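Local structure of glycosyl hydrolase, family 38 (5KBP) at residues N657-D671 / Q769-L782. The protein probably hydrolyses alpha-mannosidic linkages in carbohydrates and binds calcium. Numbering follows the deposited sequence.
Sequences NQLFFETTINNQIKD and QCQGEYTFKYGLSL
Gln769 grips Asp671 with both ends of its side-chain amide: OE1 accepts from Asp671 N (2.8 Å), while NE2 gives an almost straight bond to Asp671 OD1 (2.9 Å, 174°), reaching it from above the carboxylate plane. Asp671 OD2 turns instead to the backbone of Ala616. Bent at chi2 (-71°), Gln771 folds its amide back so that NE2 serves two carbonyls, Ile669 O at 2.7 Å and Gln769 O, meeting each from above its plane. From Gly772 onward the backbones pair antiparallel, Gly772 with Asn667 through to Leu780 with Leu659. Tyr774 CB lies against Ile665 CG1. Thr775 runs beside Thr664 on the face that also carries Glu662 and Lys777. Ile665 CD1 meets the edge of the Phe776 ring at CE2 (3.9 Å). Lys777 lies alongside Glu662, its NZ 4.6 Å from Glu662 OE2, near enough for attraction but not in contact. Tyr778 has CG between its backbone N and carbonyl carbon (chi1 55°), which lays its ring over Phe661 CB, 3.7 Å from the centroid; its OH shares a short 2.5 Å hydrogen bond with Thr663 OG1, itself hydrogen-bonded to Thr648 OG1. Side-chain-less Gly779 brings its CA to Phe661 CD2, and Leu780 CB touches that ring's edge. Beyond, a water links Ser781 OG to Asn657 OD1. The Leu659, Phe661, Thr663, Tyr778 and Leu780 side chains face strands 545-549 and 555-566 of another sheet, the sheet-on-sheet packing of the large beta-sandwich in the C-terminal part of family 38 mannosidases.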
# COMPACT_ATOMS: atom_id res chain seq x y z
N ASN A 657 16.31 24.57 -28.12
CA ASN A 657 17.70 24.26 -27.86
C ASN A 657 17.87 23.18 -26.80
O ASN A 657 19.00 22.88 -26.41
CB ASN A 657 18.45 25.53 -27.42
CG ASN A 657 17.99 26.05 -26.08
OD1 ASN A 657 16.83 25.87 -25.69
ND2 ASN A 657 18.89 26.71 -25.36
N GLN A 658 16.77 22.59 -26.33
CA GLN A 658 16.84 21.56 -25.30
C GLN A 658 17.16 20.21 -25.92
O GLN A 658 16.49 19.77 -26.86
CB GLN A 658 15.51 21.48 -24.54
CG GLN A 658 15.24 22.67 -23.64
CD GLN A 658 14.01 22.46 -22.77
OE1 GLN A 658 12.95 22.07 -23.26
NE2 GLN A 658 14.16 22.71 -21.47
N LEU A 659 18.19 19.55 -25.39
CA LEU A 659 18.58 18.22 -25.82
C LEU A 659 18.12 17.24 -24.75
O LEU A 659 18.64 17.24 -23.63
CB LEU A 659 20.09 18.14 -26.04
CG LEU A 659 20.61 17.00 -26.92
CD1 LEU A 659 20.20 17.20 -28.37
CD2 LEU A 659 22.13 16.88 -26.80
N PHE A 660 17.14 16.40 -25.09
CA PHE A 660 16.52 15.51 -24.12
C PHE A 660 17.20 14.14 -24.12
O PHE A 660 17.60 13.63 -25.17
CB PHE A 660 15.03 15.35 -24.43
CG PHE A 660 14.23 16.60 -24.22
CD1 PHE A 660 14.11 17.54 -25.22
CD2 PHE A 660 13.59 16.83 -23.01
CE1 PHE A 660 13.37 18.70 -25.02
CE2 PHE A 660 12.85 17.97 -22.80
CZ PHE A 660 12.74 18.91 -23.81
N PHE A 661 17.32 13.56 -22.93
CA PHE A 661 17.91 12.24 -22.75
C PHE A 661 16.94 11.33 -22.01
O PHE A 661 16.16 11.78 -21.16
CB PHE A 661 19.22 12.32 -21.96
CG PHE A 661 20.19 13.33 -22.51
CD1 PHE A 661 20.75 13.15 -23.77
CD2 PHE A 661 20.56 14.44 -21.77
CE1 PHE A 661 21.65 14.07 -24.28
CE2 PHE A 661 21.46 15.36 -22.28
CZ PHE A 661 22.00 15.17 -23.53
N GLU A 662 16.99 10.04 -22.34
CA GLU A 662 16.17 9.03 -21.69
C GLU A 662 17.01 7.76 -21.59
O GLU A 662 17.12 7.01 -22.56
CB GLU A 662 14.87 8.79 -22.45
CG GLU A 662 13.67 8.51 -21.56
CD GLU A 662 12.40 8.28 -22.34
OE1 GLU A 662 12.08 7.11 -22.64
OE2 GLU A 662 11.71 9.27 -22.66
N THR A 663 17.60 7.52 -20.42
CA THR A 663 18.47 6.38 -20.19
C THR A 663 17.69 5.28 -19.49
O THR A 663 17.03 5.53 -18.47
CB THR A 663 19.69 6.78 -19.37
OG1 THR A 663 20.44 7.77 -20.07
CG2 THR A 663 20.57 5.57 -19.09
N THR A 664 17.76 4.06 -20.03
CA THR A 664 17.08 2.91 -19.46
C THR A 664 18.08 1.80 -19.18
O THR A 664 18.96 1.51 -20.00
CB THR A 664 15.99 2.38 -20.40
OG1 THR A 664 16.58 2.02 -21.66
CG2 THR A 664 14.92 3.43 -20.62
N ILE A 665 17.96 1.18 -18.00
CA ILE A 665 18.82 0.08 -17.59
C ILE A 665 17.96 -1.00 -16.95
O ILE A 665 16.85 -0.75 -16.48
CB ILE A 665 19.93 0.52 -16.60
CG1 ILE A 665 19.31 1.00 -15.29
CG2 ILE A 665 20.80 1.61 -17.21
CD1 ILE A 665 20.32 1.26 -14.19
N ASN A 666 18.50 -2.22 -16.93
CA ASN A 666 17.94 -3.33 -16.17
C ASN A 666 18.93 -3.65 -15.05
O ASN A 666 19.79 -4.53 -15.18
CB ASN A 666 17.68 -4.54 -17.06
CG ASN A 666 17.07 -5.71 -16.30
OD1 ASN A 666 16.45 -5.52 -15.26
ND2 ASN A 666 17.25 -6.91 -16.83
N ASN A 667 18.82 -2.91 -13.95
CA ASN A 667 19.80 -2.96 -12.88
C ASN A 667 19.74 -4.31 -12.18
O ASN A 667 18.85 -4.56 -11.37
CB ASN A 667 19.57 -1.81 -11.90
CG ASN A 667 20.63 -1.74 -10.83
OD1 ASN A 667 20.32 -1.66 -9.64
ND2 ASN A 667 21.89 -1.78 -11.24
N GLN A 668 20.69 -5.18 -12.50
CA GLN A 668 20.90 -6.43 -11.78
C GLN A 668 22.21 -6.41 -11.00
O GLN A 668 22.80 -7.46 -10.72
CB GLN A 668 20.85 -7.62 -12.73
CG GLN A 668 19.51 -7.78 -13.44
CD GLN A 668 18.36 -8.00 -12.46
OE1 GLN A 668 18.53 -8.64 -11.42
NE2 GLN A 668 17.19 -7.47 -12.80
N ILE A 669 22.68 -5.21 -10.66
CA ILE A 669 23.95 -5.01 -9.98
C ILE A 669 23.68 -4.43 -8.60
O ILE A 669 22.76 -3.61 -8.44
CB ILE A 669 24.87 -4.08 -10.80
CG1 ILE A 669 25.13 -4.67 -12.19
CG2 ILE A 669 26.19 -3.83 -10.08
CD1 ILE A 669 25.76 -6.04 -12.17
N LYS A 670 24.46 -4.85 -7.62
CA LYS A 670 24.30 -4.41 -6.24
C LYS A 670 25.54 -3.64 -5.78
O LYS A 670 26.63 -3.78 -6.35
CB LYS A 670 24.05 -5.60 -5.31
CG LYS A 670 22.81 -6.39 -5.65
CD LYS A 670 22.68 -7.62 -4.77
CE LYS A 670 21.47 -8.46 -5.15
NZ LYS A 670 21.37 -9.71 -4.34
N ASP A 671 25.35 -2.83 -4.74
CA ASP A 671 26.44 -2.13 -4.05
C ASP A 671 27.23 -1.24 -5.01
O ASP A 671 28.46 -1.30 -5.08
CB ASP A 671 27.36 -3.13 -3.35
CG ASP A 671 26.63 -3.97 -2.32
OD1 ASP A 671 25.81 -3.42 -1.56
OD2 ASP A 671 26.87 -5.20 -2.29
N GLN A 769 18.74 -2.04 -3.00
CA GLN A 769 19.63 -2.27 -4.12
C GLN A 769 19.01 -1.87 -5.45
O GLN A 769 19.71 -1.90 -6.47
CB GLN A 769 20.05 -3.75 -4.17
CG GLN A 769 20.83 -4.22 -2.95
CD GLN A 769 22.26 -3.72 -2.92
OE1 GLN A 769 22.69 -2.97 -3.80
NE2 GLN A 769 23.01 -4.13 -1.91
N CYS A 770 17.72 -1.53 -5.47
CA CYS A 770 17.05 -0.97 -6.64
C CYS A 770 17.22 -1.86 -7.87
O CYS A 770 17.64 -1.42 -8.94
CB CYS A 770 17.55 0.45 -6.92
SG CYS A 770 17.29 1.61 -5.57
N GLN A 771 16.88 -3.14 -7.71
CA GLN A 771 16.97 -4.08 -8.82
C GLN A 771 15.75 -3.95 -9.72
O GLN A 771 14.62 -3.80 -9.25
CB GLN A 771 17.08 -5.51 -8.29
CG GLN A 771 18.26 -5.76 -7.36
CD GLN A 771 19.59 -5.74 -8.08
OE1 GLN A 771 20.06 -6.77 -8.57
NE2 GLN A 771 20.22 -4.57 -8.14
N GLY A 772 15.99 -4.01 -11.03
CA GLY A 772 14.91 -4.05 -11.99
C GLY A 772 15.07 -2.99 -13.06
O GLY A 772 16.14 -2.40 -13.23
N GLU A 773 13.97 -2.75 -13.78
CA GLU A 773 13.95 -1.80 -14.88
C GLU A 773 13.83 -0.37 -14.36
O GLU A 773 13.05 -0.09 -13.45
CB GLU A 773 12.79 -2.11 -15.83
CG GLU A 773 12.84 -3.49 -16.46
CD GLU A 773 13.50 -3.49 -17.83
OE1 GLU A 773 13.98 -4.56 -18.26
OE2 GLU A 773 13.55 -2.41 -18.46
N TYR A 774 14.60 0.54 -14.96
CA TYR A 774 14.58 1.94 -14.58
C TYR A 774 14.75 2.81 -15.82
O TYR A 774 15.44 2.44 -16.77
CB TYR A 774 15.69 2.27 -13.57
CG TYR A 774 15.39 1.79 -12.17
CD1 TYR A 774 15.73 0.51 -11.76
CD2 TYR A 774 14.75 2.63 -11.25
CE1 TYR A 774 15.45 0.07 -10.48
CE2 TYR A 774 14.47 2.19 -9.97
CZ TYR A 774 14.82 0.92 -9.59
OH TYR A 774 14.54 0.49 -8.31
N THR A 775 14.09 3.97 -15.80
CA THR A 775 14.17 4.95 -16.87
C THR A 775 14.44 6.31 -16.26
O THR A 775 13.64 6.80 -15.45
CB THR A 775 12.89 4.98 -17.71
OG1 THR A 775 12.67 3.69 -18.30
CG2 THR A 775 12.99 6.03 -18.80
N PHE A 776 15.56 6.93 -16.63
CA PHE A 776 15.97 8.22 -16.10
C PHE A 776 15.79 9.28 -17.19
O PHE A 776 16.36 9.15 -18.28
CB PHE A 776 17.42 8.18 -15.62
CG PHE A 776 17.73 6.99 -14.77
CD1 PHE A 776 17.34 6.94 -13.44
CD2 PHE A 776 18.43 5.91 -15.29
CE1 PHE A 776 17.62 5.84 -12.66
CE2 PHE A 776 18.72 4.81 -14.51
CZ PHE A 776 18.32 4.77 -13.19
N LYS A 777 15.00 10.31 -16.89
CA LYS A 777 14.73 11.40 -17.81
C LYS A 777 15.50 12.63 -17.37
O LYS A 777 15.34 13.10 -16.24
CB LYS A 777 13.23 11.69 -17.89
CG LYS A 777 12.40 10.56 -18.47
CD LYS A 777 10.94 10.94 -18.57
CE LYS A 777 10.11 9.81 -19.16
NZ LYS A 777 8.67 10.17 -19.27
N TYR A 778 16.32 13.16 -18.27
CA TYR A 778 17.13 14.34 -18.00
C TYR A 778 17.45 15.01 -19.33
O TYR A 778 17.13 14.48 -20.40
CB TYR A 778 18.39 13.98 -17.20
CG TYR A 778 19.25 12.90 -17.83
CD1 TYR A 778 18.88 11.56 -17.78
CD2 TYR A 778 20.46 13.22 -18.44
CE1 TYR A 778 19.67 10.58 -18.35
CE2 TYR A 778 21.25 12.24 -19.01
CZ TYR A 778 20.85 10.92 -18.96
OH TYR A 778 21.64 9.94 -19.52
N GLY A 779 18.08 16.18 -19.26
CA GLY A 779 18.35 16.92 -20.48
C GLY A 779 19.42 17.98 -20.30
O GLY A 779 19.88 18.25 -19.19
N LEU A 780 19.79 18.58 -21.43
CA LEU A 780 20.86 19.56 -21.50
C LEU A 780 20.36 20.82 -22.19
O LEU A 780 19.55 20.74 -23.12
CB LEU A 780 22.08 18.97 -22.25
CG LEU A 780 23.34 19.80 -22.50
CD1 LEU A 780 24.55 18.87 -22.56
CD2 LEU A 780 23.24 20.59 -23.80
N SER A 781 20.86 21.97 -21.74
CA SER A 781 20.49 23.24 -22.34
C SER A 781 21.68 24.19 -22.23
O SER A 781 22.22 24.39 -21.14
CB SER A 781 19.26 23.84 -21.65
OG SER A 781 18.89 25.07 -22.26
N LEU A 782 22.06 24.78 -23.35
CA LEU A 782 23.21 25.68 -23.42
C LEU A 782 22.75 27.13 -23.49
O LEU A 782 21.67 27.44 -24.01
CB LEU A 782 24.08 25.35 -24.63
CG LEU A 782 24.66 23.93 -24.68
CD1 LEU A 782 25.47 23.72 -25.96
CD2 LEU A 782 25.50 23.65 -23.45
O HOH W 1 16.07 26.07 -22.64